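Local coordinates for RagA protein (Porphyromonas gingivalis, PDB 6SLN) that probably imports peptides across the bacterial outer membrane as a TonB-dependent transporter working with a partner protein, at residues R563-A568 with I644-H649; P673-E678 with D709-V714; Q725-G730 with L769-N774. All coordinates share one frame; numbering follows the deposited sequence.

Contact 1. Residues R563-A568 with I644-H649; sequences RVAEYA and IGNYNH
Asn646 reaches from the loop 644-649 to the backbone of strand segment 563-568, and each step of its short side chain meets something different. Asn646 CB lies 3.5 Å from Glu566 O, and it also rests over one face of the neighbouring Tyr647 ring, offset toward the rim. CG stays beside the same carbonyl. There the amide divides: Asn646 ND2 comes to 3.6 Å from Ala565 CB, while Asn646 OD1 reaches Tyr567, 3.4 Å from Tyr567 CD2 and similarly close to Tyr567 CB. The ring and amide planes differ by 28°, and OD1 approaches the ring obliquely. OD1 is hydrogen-bonded to Arg597 NE, and Arg597 also makes a cation-pi interaction with Tyr567, so one guanidinium serves both residues.

Strand 561-580 is one of the antiparallel staves of the TonB-dependent receptor barrel; the loop follows strand 627-641, a few staves further round, and folds back to meet it. Tyr647 supplies the direct hydrogen bond between them. With CG beside its own backbone N (chi1 -47°), the ring extends across to the strand, where Tyr647 OH accepts from Glu566 N at 2.9 Å with a bent N-H...O angle of 140°. The same oxygen lies 3.3 Å from Glu566 CG. A water adds a second polar connection by donating to Glu566 O at 3.0 Å and to Asn646 O. Beyond the pair, an apolar side chain of the chain of another protein packs on Tyr647, and a basic one lies against Glu566.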
loop_
_atom_site.group_PDB
_atom_site.type_symbol
_atom_site.label_atom_id
_atom_site.label_comp_id
_atom_site.label_asym_id
_atom_site.label_seq_id
_atom_site.Cartn_x
_atom_site.Cartn_y
_atom_site.Cartn_z
ATOM N N ARG A 563 7.416 -5.228 4.441
ATOM C CA ARG A 563 8.165 -6.378 4.919
ATOM C C ARG A 563 7.949 -7.528 3.948
ATOM O O ARG A 563 6.911 -7.621 3.279
ATOM C CB ARG A 563 7.746 -6.802 6.338
ATOM C CG ARG A 563 8.535 -6.152 7.476
ATOM C CD ARG A 563 7.634 -5.736 8.662
ATOM N NE ARG A 563 6.518 -6.650 8.962
ATOM C CZ ARG A 563 5.318 -6.252 9.404
ATOM N NH1 ARG A 563 5.065 -4.953 9.600
ATOM N NH2 ARG A 563 4.362 -7.151 9.647
ATOM N N VAL A 564 8.954 -8.390 3.860
ATOM C CA VAL A 564 8.945 -9.543 2.973
ATOM C C VAL A 564 9.581 -10.698 3.733
ATOM O O VAL A 564 10.556 -10.506 4.464
ATOM C CB VAL A 564 9.708 -9.243 1.660
ATOM C CG1 VAL A 564 9.697 -10.443 0.751
ATOM C CG2 VAL A 564 9.128 -8.017 0.956
ATOM N N ALA A 565 9.016 -11.888 3.583
ATOM C CA ALA A 565 9.541 -13.079 4.226
ATOM C C ALA A 565 9.435 -14.255 3.267
ATOM O O ALA A 565 8.418 -14.408 2.582
ATOM C CB ALA A 565 8.769 -13.399 5.525
ATOM N N GLU A 566 10.466 -15.102 3.232
ATOM C CA GLU A 566 10.303 -16.375 2.549
ATOM C C GLU A 566 11.163 -17.450 3.189
ATOM O O GLU A 566 12.167 -17.176 3.858
ATOM C CB GLU A 566 10.627 -16.297 1.064
ATOM C CG GLU A 566 11.700 -15.334 0.727
ATOM C CD GLU A 566 11.596 -14.883 -0.699
ATOM O OE1 GLU A 566 12.525 -14.210 -1.187
ATOM O OE2 GLU A 566 10.585 -15.229 -1.331
ATOM N N TYR A 567 10.724 -18.681 2.987
ATOM C CA TYR A 567 11.477 -19.845 3.398
ATOM C C TYR A 567 11.071 -20.982 2.481
ATOM O O TYR A 567 10.068 -20.903 1.765
ATOM C CB TYR A 567 11.247 -20.187 4.883
ATOM C CG TYR A 567 9.852 -20.657 5.268
ATOM C CD1 TYR A 567 9.413 -21.947 4.976
ATOM C CD2 TYR A 567 8.980 -19.817 5.959
ATOM C CE1 TYR A 567 8.121 -22.376 5.350
ATOM C CE2 TYR A 567 7.692 -20.239 6.331
ATOM C CZ TYR A 567 7.278 -21.511 6.022
ATOM O OH TYR A 567 6.029 -21.923 6.392
ATOM N N ALA A 568 11.871 -22.042 2.508
ATOM C CA ALA A 568 11.526 -23.252 1.784
ATOM C C ALA A 568 12.166 -24.443 2.480
ATOM O O ALA A 568 13.103 -24.306 3.279
ATOM C CB ALA A 568 11.952 -23.166 0.313
ATOM N N ILE A 644 12.612 -21.467 13.413
ATOM C CA ILE A 644 13.183 -20.196 13.814
ATOM C C ILE A 644 12.911 -19.180 12.710
ATOM O O ILE A 644 12.237 -19.476 11.724
ATOM C CB ILE A 644 14.686 -20.307 14.092
ATOM C CG1 ILE A 644 15.388 -20.726 12.795
ATOM C CG2 ILE A 644 14.928 -21.307 15.215
ATOM C CD1 ILE A 644 16.906 -20.737 12.897
ATOM N N GLY A 645 13.449 -17.978 12.885
ATOM C CA GLY A 645 13.359 -16.962 11.855
ATOM C C GLY A 645 13.910 -17.444 10.524
ATOM O O GLY A 645 14.505 -18.515 10.398
ATOM N N ASN A 646 13.697 -16.618 9.500
ATOM C CA ASN A 646 14.017 -16.996 8.130
ATOM C C ASN A 646 15.447 -16.668 7.714
ATOM O O ASN A 646 15.943 -17.251 6.743
ATOM C CB ASN A 646 13.048 -16.308 7.158
ATOM C CG ASN A 646 11.620 -16.746 7.358
ATOM O OD1 ASN A 646 11.346 -17.946 7.461
ATOM N ND2 ASN A 646 10.687 -15.773 7.396
ATOM N N TYR A 647 16.113 -15.755 8.411
ATOM C CA TYR A 647 17.371 -15.179 7.959
ATOM C C TYR A 647 18.301 -14.965 9.152
ATOM O O TYR A 647 18.789 -13.868 9.402
ATOM C CB TYR A 647 17.153 -13.840 7.252
ATOM C CG TYR A 647 16.052 -13.815 6.220
ATOM C CD1 TYR A 647 16.218 -14.442 4.977
ATOM C CD2 TYR A 647 14.846 -13.151 6.475
ATOM C CE1 TYR A 647 15.217 -14.419 4.024
ATOM C CE2 TYR A 647 13.827 -13.115 5.514
ATOM C CZ TYR A 647 14.020 -13.750 4.285
ATOM O OH TYR A 647 13.014 -13.739 3.326
ATOM N N ASN A 648 18.555 -16.016 9.920
ATOM C CA ASN A 648 19.254 -15.863 11.188
ATOM C C ASN A 648 20.729 -16.204 11.132
ATOM O O ASN A 648 21.396 -16.128 12.171
ATOM C CB ASN A 648 18.592 -16.732 12.259
ATOM C CG ASN A 648 17.298 -16.143 12.769
ATOM O OD1 ASN A 648 17.196 -14.941 13.020
ATOM N ND2 ASN A 648 16.294 -16.987 12.906
ATOM N N HIS A 649 21.256 -16.612 9.971
ATOM C CA HIS A 649 22.672 -16.926 9.853
ATOM C C HIS A 649 23.481 -15.862 9.128
ATOM O O HIS A 649 24.690 -15.763 9.361
ATOM C CB HIS A 649 22.868 -18.267 9.134
ATOM C CG HIS A 649 22.146 -18.363 7.828
ATOM N ND1 HIS A 649 22.733 -18.020 6.629
ATOM C CD2 HIS A 649 20.888 -18.769 7.531
ATOM C CE1 HIS A 649 21.866 -18.207 5.650
ATOM N NE2 HIS A 649 20.740 -18.666 6.169
HETATM O O HOH W 1 14.348 -19.013 4.826
#

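Contact 2. Residues P673-E678 with D709-V714; sequences PDLSWE and DMLIDV
Glu678 and Asp709 bring the two backbones closest, their CA atoms 4.9 Å apart, and Glu678 CA makes a CA-H...O contact of 3.4 Å with Asp709 O. From this point Glu678 sends its side chain along the other segment. Its CG is anti to the backbone N (chi1 163°) and the chain runs extended beyond, which brings Glu678 OE1 to Leu711 N; the hydrogen bond measures 2.8 Å, is 151° at the hydrogen, and uses the anti lone pair of OE1. OE1 is also hydrogen-bonded to Ser151 OG, whereas OE2 is held by Asn641 ND2.

Leu711 makes the apolar part of the contact. Leu711 CD1 lies 3.6 Å from Glu678 CB, and Leu711 CD2 sits 3.6 Å from Leu675 CD1, the two leucines crossing at about a right angle. Trp677 points away, its NE1 bonded to Arg603 O.

In the barrel, strand 678-691, which starts at Glu678, runs antiparallel between strands 627-641 and 696-715. Strand 724-728 borders 696-715 as well; its Asn728, which packs on Leu675 and Leu711, hydrogen-bonds through ND2 to Ser676 O and Asp709 O, one carbonyl from each segment, and Ser151 brings in the plug domain.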
loop_
_atom_site.group_PDB
_atom_site.type_symbol
_atom_site.label_atom_id
_atom_site.label_comp_id
_atom_site.label_asym_id
_atom_site.label_seq_id
_atom_site.Cartn_x
_atom_site.Cartn_y
_atom_site.Cartn_z
ATOM N N PRO A 673 27.537 -18.299 10.784
ATOM C CA PRO A 673 27.614 -19.112 9.558
ATOM C C PRO A 673 27.308 -20.581 9.764
ATOM O O PRO A 673 26.851 -21.236 8.818
ATOM C CB PRO A 673 29.056 -18.908 9.091
ATOM C CG PRO A 673 29.489 -17.628 9.713
ATOM C CD PRO A 673 28.794 -17.584 11.048
ATOM N N ASP A 674 27.499 -21.121 10.966
ATOM C CA ASP A 674 27.296 -22.543 11.179
ATOM C C ASP A 674 25.919 -22.888 11.748
ATOM O O ASP A 674 25.701 -24.039 12.144
ATOM C CB ASP A 674 28.413 -23.089 12.064
ATOM C CG ASP A 674 29.751 -23.132 11.333
ATOM O OD1 ASP A 674 29.848 -23.802 10.278
ATOM O OD2 ASP A 674 30.697 -22.471 11.803
ATOM N N LEU A 675 24.981 -21.939 11.768
ATOM C CA LEU A 675 23.602 -22.254 12.110
ATOM C C LEU A 675 23.122 -23.476 11.342
ATOM O O LEU A 675 23.233 -23.528 10.120
ATOM C CB LEU A 675 22.700 -21.068 11.792
ATOM C CG LEU A 675 21.395 -21.033 12.599
ATOM C CD1 LEU A 675 21.671 -21.092 14.109
ATOM C CD2 LEU A 675 20.625 -19.792 12.263
ATOM N N SER A 676 22.574 -24.453 12.062
ATOM C CA SER A 676 22.022 -25.643 11.429
ATOM C C SER A 676 20.822 -26.128 12.241
ATOM O O SER A 676 20.383 -25.482 13.203
ATOM C CB SER A 676 23.106 -26.715 11.271
ATOM O OG SER A 676 22.704 -27.775 10.406
ATOM N N TRP A 677 20.271 -27.263 11.820
ATOM C CA TRP A 677 19.151 -27.878 12.515
ATOM C C TRP A 677 19.448 -28.080 13.992
ATOM O O TRP A 677 20.576 -28.405 14.380
ATOM C CB TRP A 677 18.842 -29.237 11.910
ATOM C CG TRP A 677 18.297 -29.151 10.574
ATOM C CD1 TRP A 677 18.989 -28.928 9.426
ATOM C CD2 TRP A 677 16.927 -29.297 10.206
ATOM N NE1 TRP A 677 18.134 -28.929 8.357
ATOM C CE2 TRP A 677 16.857 -29.149 8.806
ATOM C CE3 TRP A 677 15.754 -29.552 10.918
ATOM C CZ2 TRP A 677 15.655 -29.230 8.104
ATOM C CZ3 TRP A 677 14.566 -29.643 10.222
ATOM C CH2 TRP A 677 14.522 -29.480 8.831
ATOM N N GLU A 678 18.413 -27.896 14.814
ATOM C CA GLU A 678 18.385 -28.467 16.154
ATOM C C GLU A 678 17.963 -29.927 16.030
ATOM O O GLU A 678 17.001 -30.246 15.327
ATOM C CB GLU A 678 17.429 -27.674 17.044
ATOM C CG GLU A 678 16.983 -28.344 18.331
ATOM C CD GLU A 678 15.999 -27.466 19.129
ATOM O OE1 GLU A 678 16.458 -26.394 19.609
ATOM O OE2 GLU A 678 14.787 -27.835 19.265
ATOM N N ASP A 709 22.362 -29.944 19.665
ATOM C CA ASP A 709 22.572 -28.821 18.746
ATOM C C ASP A 709 21.488 -27.763 18.962
ATOM O O ASP A 709 20.957 -27.167 18.019
ATOM C CB ASP A 709 22.613 -29.286 17.288
ATOM C CG ASP A 709 23.863 -30.082 16.964
ATOM O OD1 ASP A 709 24.517 -30.522 17.916
ATOM O OD2 ASP A 709 24.198 -30.267 15.772
ATOM N N MET A 710 21.171 -27.530 20.237
ATOM C CA MET A 710 19.969 -26.803 20.620
ATOM C C MET A 710 19.947 -25.396 20.029
ATOM O O MET A 710 20.897 -24.622 20.187
ATOM C CB MET A 710 19.878 -26.756 22.146
ATOM C CG MET A 710 18.851 -25.782 22.695
ATOM S SD MET A 710 18.186 -26.329 24.274
ATOM C CE MET A 710 17.107 -27.591 23.643
ATOM N N LEU A 711 18.854 -25.065 19.343
ATOM C CA LEU A 711 18.709 -23.731 18.763
ATOM C C LEU A 711 18.333 -22.778 19.877
ATOM O O LEU A 711 17.170 -22.684 20.266
ATOM C CB LEU A 711 17.674 -23.727 17.644
ATOM C CG LEU A 711 18.345 -24.149 16.346
ATOM C CD1 LEU A 711 17.355 -24.575 15.269
ATOM C CD2 LEU A 711 19.245 -23.001 15.880
ATOM N N ILE A 712 19.319 -22.094 20.429
ATOM C CA ILE A 712 19.064 -21.089 21.446
ATOM C C ILE A 712 19.209 -19.728 20.795
ATOM O O ILE A 712 20.194 -19.463 20.091
ATOM C CB ILE A 712 20.011 -21.232 22.650
ATOM C CG1 ILE A 712 19.791 -22.574 23.370
ATOM C CG2 ILE A 712 19.837 -20.039 23.598
ATOM C CD1 ILE A 712 20.356 -22.633 24.818
ATOM N N ASP A 713 18.197 -18.888 20.976
ATOM C CA ASP A 713 18.289 -17.478 20.616
ATOM C C ASP A 713 19.154 -16.855 21.711
ATOM O O ASP A 713 18.669 -16.318 22.715
ATOM C CB ASP A 713 16.897 -16.856 20.514
ATOM C CG ASP A 713 16.893 -15.536 19.779
ATOM O OD1 ASP A 713 17.982 -15.039 19.437
ATOM O OD2 ASP A 713 15.797 -14.987 19.542
ATOM N N VAL A 714 20.463 -16.971 21.524
ATOM C CA VAL A 714 21.398 -16.722 22.626
ATOM C C VAL A 714 21.327 -15.252 23.028
ATOM O O VAL A 714 21.406 -14.366 22.156
ATOM C CB VAL A 714 22.820 -17.122 22.223
ATOM C CG1 VAL A 714 23.821 -16.483 23.158
ATOM C CG2 VAL A 714 22.975 -18.657 22.228
#

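Contact 3. Residues Q725-G730 with L769-N774; sequences QYQNVG and LFFGLN
Val729 and Phe770 carry the apolar part of this contact. Val729 CG1 lies 3.4 Å from Phe770 CB, and the two side chains cross at about a right angle; the Phe770 ring leads away from the valine, while the same CG1 also lies against Leu769 O. Phe771 adds a looser, oblique approach, with Phe771 CE1 4.3 Å from Gln727 OE1.

Two aromatic contacts lie within the loop 769-774. Phe770 CB sits 4.1 Å above the centre of the Phe771 ring, and Phe771 CD2 in turn meets the edge of the Phe770 ring in its plane. Beyond the loop, Phe770 meets the ring of Tyr776 in strand 775-778, with planes at about 60°.

Polar interactions mostly shape the loop by itself. Leu773 N donates to Phe770 O at 2.8 Å, closing a type I' beta turn whose two inner residues, Phe771 and Gly772, both have positive phi. Between the segments, Gly730 N and Leu769 O approach, but at an angle too poor for a hydrogen bond.

Strand 724-728 pairs antiparallel with strand 696-715, and Val729 prolongs that ladder by bonding to Met710. In the chain, the turn comes between barrel strand 752-764 and strand 775-778 of a separate antiparallel sheet, and Phe771 also packs on Val714 of strand 696-715.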
loop_
_atom_site.group_PDB
_atom_site.type_symbol
_atom_site.label_atom_id
_atom_site.label_comp_id
_atom_site.label_asym_id
_atom_site.label_seq_id
_atom_site.Cartn_x
_atom_site.Cartn_y
_atom_site.Cartn_z
ATOM N N GLN A 725 21.303 -13.606 19.148
ATOM C CA GLN A 725 21.821 -14.211 17.927
ATOM C C GLN A 725 21.661 -15.706 18.078
ATOM O O GLN A 725 22.164 -16.288 19.048
ATOM C CB GLN A 725 23.278 -13.852 17.679
ATOM C CG GLN A 725 23.914 -14.661 16.536
ATOM C CD GLN A 725 23.249 -14.417 15.192
ATOM O OE1 GLN A 725 23.104 -13.276 14.752
ATOM N NE2 GLN A 725 22.832 -15.488 14.543
ATOM N N TYR A 726 20.945 -16.322 17.144
ATOM C CA TYR A 726 20.744 -17.759 17.212
ATOM C C TYR A 726 22.073 -18.506 17.091
ATOM O O TYR A 726 22.989 -18.075 16.384
ATOM C CB TYR A 726 19.771 -18.186 16.125
ATOM C CG TYR A 726 18.365 -18.392 16.618
ATOM C CD1 TYR A 726 18.075 -19.395 17.530
ATOM C CD2 TYR A 726 17.324 -17.598 16.162
ATOM C CE1 TYR A 726 16.788 -19.602 17.979
ATOM C CE2 TYR A 726 16.024 -17.798 16.603
ATOM C CZ TYR A 726 15.768 -18.797 17.512
ATOM O OH TYR A 726 14.487 -18.999 17.951
ATOM N N GLN A 727 22.175 -19.622 17.818
ATOM C CA GLN A 727 23.351 -20.480 17.838
ATOM C C GLN A 727 22.912 -21.903 18.176
ATOM O O GLN A 727 21.936 -22.110 18.899
ATOM C CB GLN A 727 24.396 -19.993 18.859
ATOM C CG GLN A 727 25.329 -18.890 18.346
ATOM C CD GLN A 727 25.885 -18.013 19.458
ATOM O OE1 GLN A 727 25.586 -18.224 20.620
ATOM N NE2 GLN A 727 26.691 -17.026 19.102
ATOM N N ASN A 728 23.637 -22.886 17.645
ATOM C CA ASN A 728 23.445 -24.280 18.040
ATOM C C ASN A 728 24.266 -24.499 19.302
ATOM O O ASN A 728 25.493 -24.614 19.256
ATOM C CB ASN A 728 23.855 -25.222 16.919
ATOM C CG ASN A 728 23.048 -25.002 15.671
ATOM O OD1 ASN A 728 23.463 -24.254 14.783
ATOM N ND2 ASN A 728 21.872 -25.628 15.602
ATOM N N VAL A 729 23.588 -24.546 20.439
ATOM C CA VAL A 729 24.267 -24.334 21.704
ATOM C C VAL A 729 23.459 -24.938 22.853
ATOM O O VAL A 729 22.231 -24.795 22.918
ATOM C CB VAL A 729 24.524 -22.826 21.894
ATOM C CG1 VAL A 729 24.576 -22.488 23.348
ATOM C CG2 VAL A 729 25.831 -22.426 21.215
ATOM N N GLY A 730 24.133 -25.654 23.752
ATOM C CA GLY A 730 23.460 -26.224 24.886
ATOM C C GLY A 730 22.630 -27.445 24.539
ATOM O O GLY A 730 22.653 -27.959 23.422
ATOM N N LEU A 769 24.258 -25.134 28.434
ATOM C CA LEU A 769 23.790 -23.797 28.088
ATOM C C LEU A 769 24.757 -23.190 27.088
ATOM O O LEU A 769 24.984 -23.776 26.040
ATOM C CB LEU A 769 23.570 -22.959 29.321
ATOM C CG LEU A 769 22.363 -23.379 30.143
ATOM C CD1 LEU A 769 22.406 -22.805 31.559
ATOM C CD2 LEU A 769 21.122 -22.971 29.388
ATOM N N PHE A 770 25.276 -22.001 27.356
ATOM C CA PHE A 770 26.117 -21.276 26.420
ATOM C C PHE A 770 27.276 -20.657 27.195
ATOM O O PHE A 770 27.164 -20.393 28.397
ATOM C CB PHE A 770 25.322 -20.191 25.672
ATOM C CG PHE A 770 24.225 -19.526 26.488
ATOM C CD1 PHE A 770 22.991 -20.138 26.656
ATOM C CD2 PHE A 770 24.423 -18.273 27.053
ATOM C CE1 PHE A 770 21.977 -19.525 27.380
ATOM C CE2 PHE A 770 23.412 -17.657 27.771
ATOM C CZ PHE A 770 22.185 -18.286 27.937
ATOM N N PHE A 771 28.397 -20.433 26.504
ATOM C CA PHE A 771 29.554 -19.737 27.063
ATOM C C PHE A 771 30.169 -20.473 28.245
ATOM O O PHE A 771 30.841 -19.856 29.086
ATOM C CB PHE A 771 29.189 -18.302 27.481
ATOM C CG PHE A 771 28.444 -17.520 26.417
ATOM C CD1 PHE A 771 28.643 -17.787 25.062
ATOM C CD2 PHE A 771 27.554 -16.519 26.768
ATOM C CE1 PHE A 771 27.957 -17.074 24.076
ATOM C CE2 PHE A 771 26.870 -15.802 25.786
ATOM C CZ PHE A 771 27.074 -16.086 24.433
ATOM N N GLY A 772 29.954 -21.781 28.346
ATOM C CA GLY A 772 30.400 -22.468 29.546
ATOM C C GLY A 772 29.576 -22.198 30.787
ATOM O O GLY A 772 29.982 -22.609 31.879
ATOM N N LEU A 773 28.426 -21.532 30.660
ATOM C CA LEU A 773 27.621 -21.179 31.829
ATOM C C LEU A 773 26.987 -22.411 32.442
ATOM O O LEU A 773 26.384 -23.232 31.745
ATOM C CB LEU A 773 26.521 -20.182 31.467
ATOM C CG LEU A 773 27.078 -18.818 31.066
ATOM C CD1 LEU A 773 26.020 -17.875 30.432
ATOM C CD2 LEU A 773 27.743 -18.223 32.294
ATOM N N ASN A 774 27.133 -22.542 33.757
ATOM C CA ASN A 774 26.324 -23.508 34.476
ATOM C C ASN A 774 24.870 -23.037 34.580
ATOM O O ASN A 774 23.948 -23.858 34.638
ATOM C CB ASN A 774 26.965 -23.744 35.836
ATOM C CG ASN A 774 26.054 -24.428 36.796
ATOM O OD1 ASN A 774 25.580 -23.810 37.755
ATOM N ND2 ASN A 774 25.801 -25.716 36.565
#

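Overall arrangement
The three contacts follow one another along the chain, each closing before the next opens, and all reach the strands of the receptor barrel. Contacts 2 and 3 have centres about 9 Å apart and share a direct seam, since strands 696-715 and 724-728 are antiparallel neighbours. Contact 1 lies about 15 Å from contact 2 and 22 Å from contact 3, centre to centre, yet its loop touches both: Ile644 and Asn648 pack on Leu675 and Tyr726, and Asn648 O probably accepts from Gln725 NE2. Segments 644-649 and 673-678 belong to one long connection between barrel strands 627-641 and 678-691, joined here to strands 696-715 and 724-728. Contacts 1 and 3 also meet the chain of another protein.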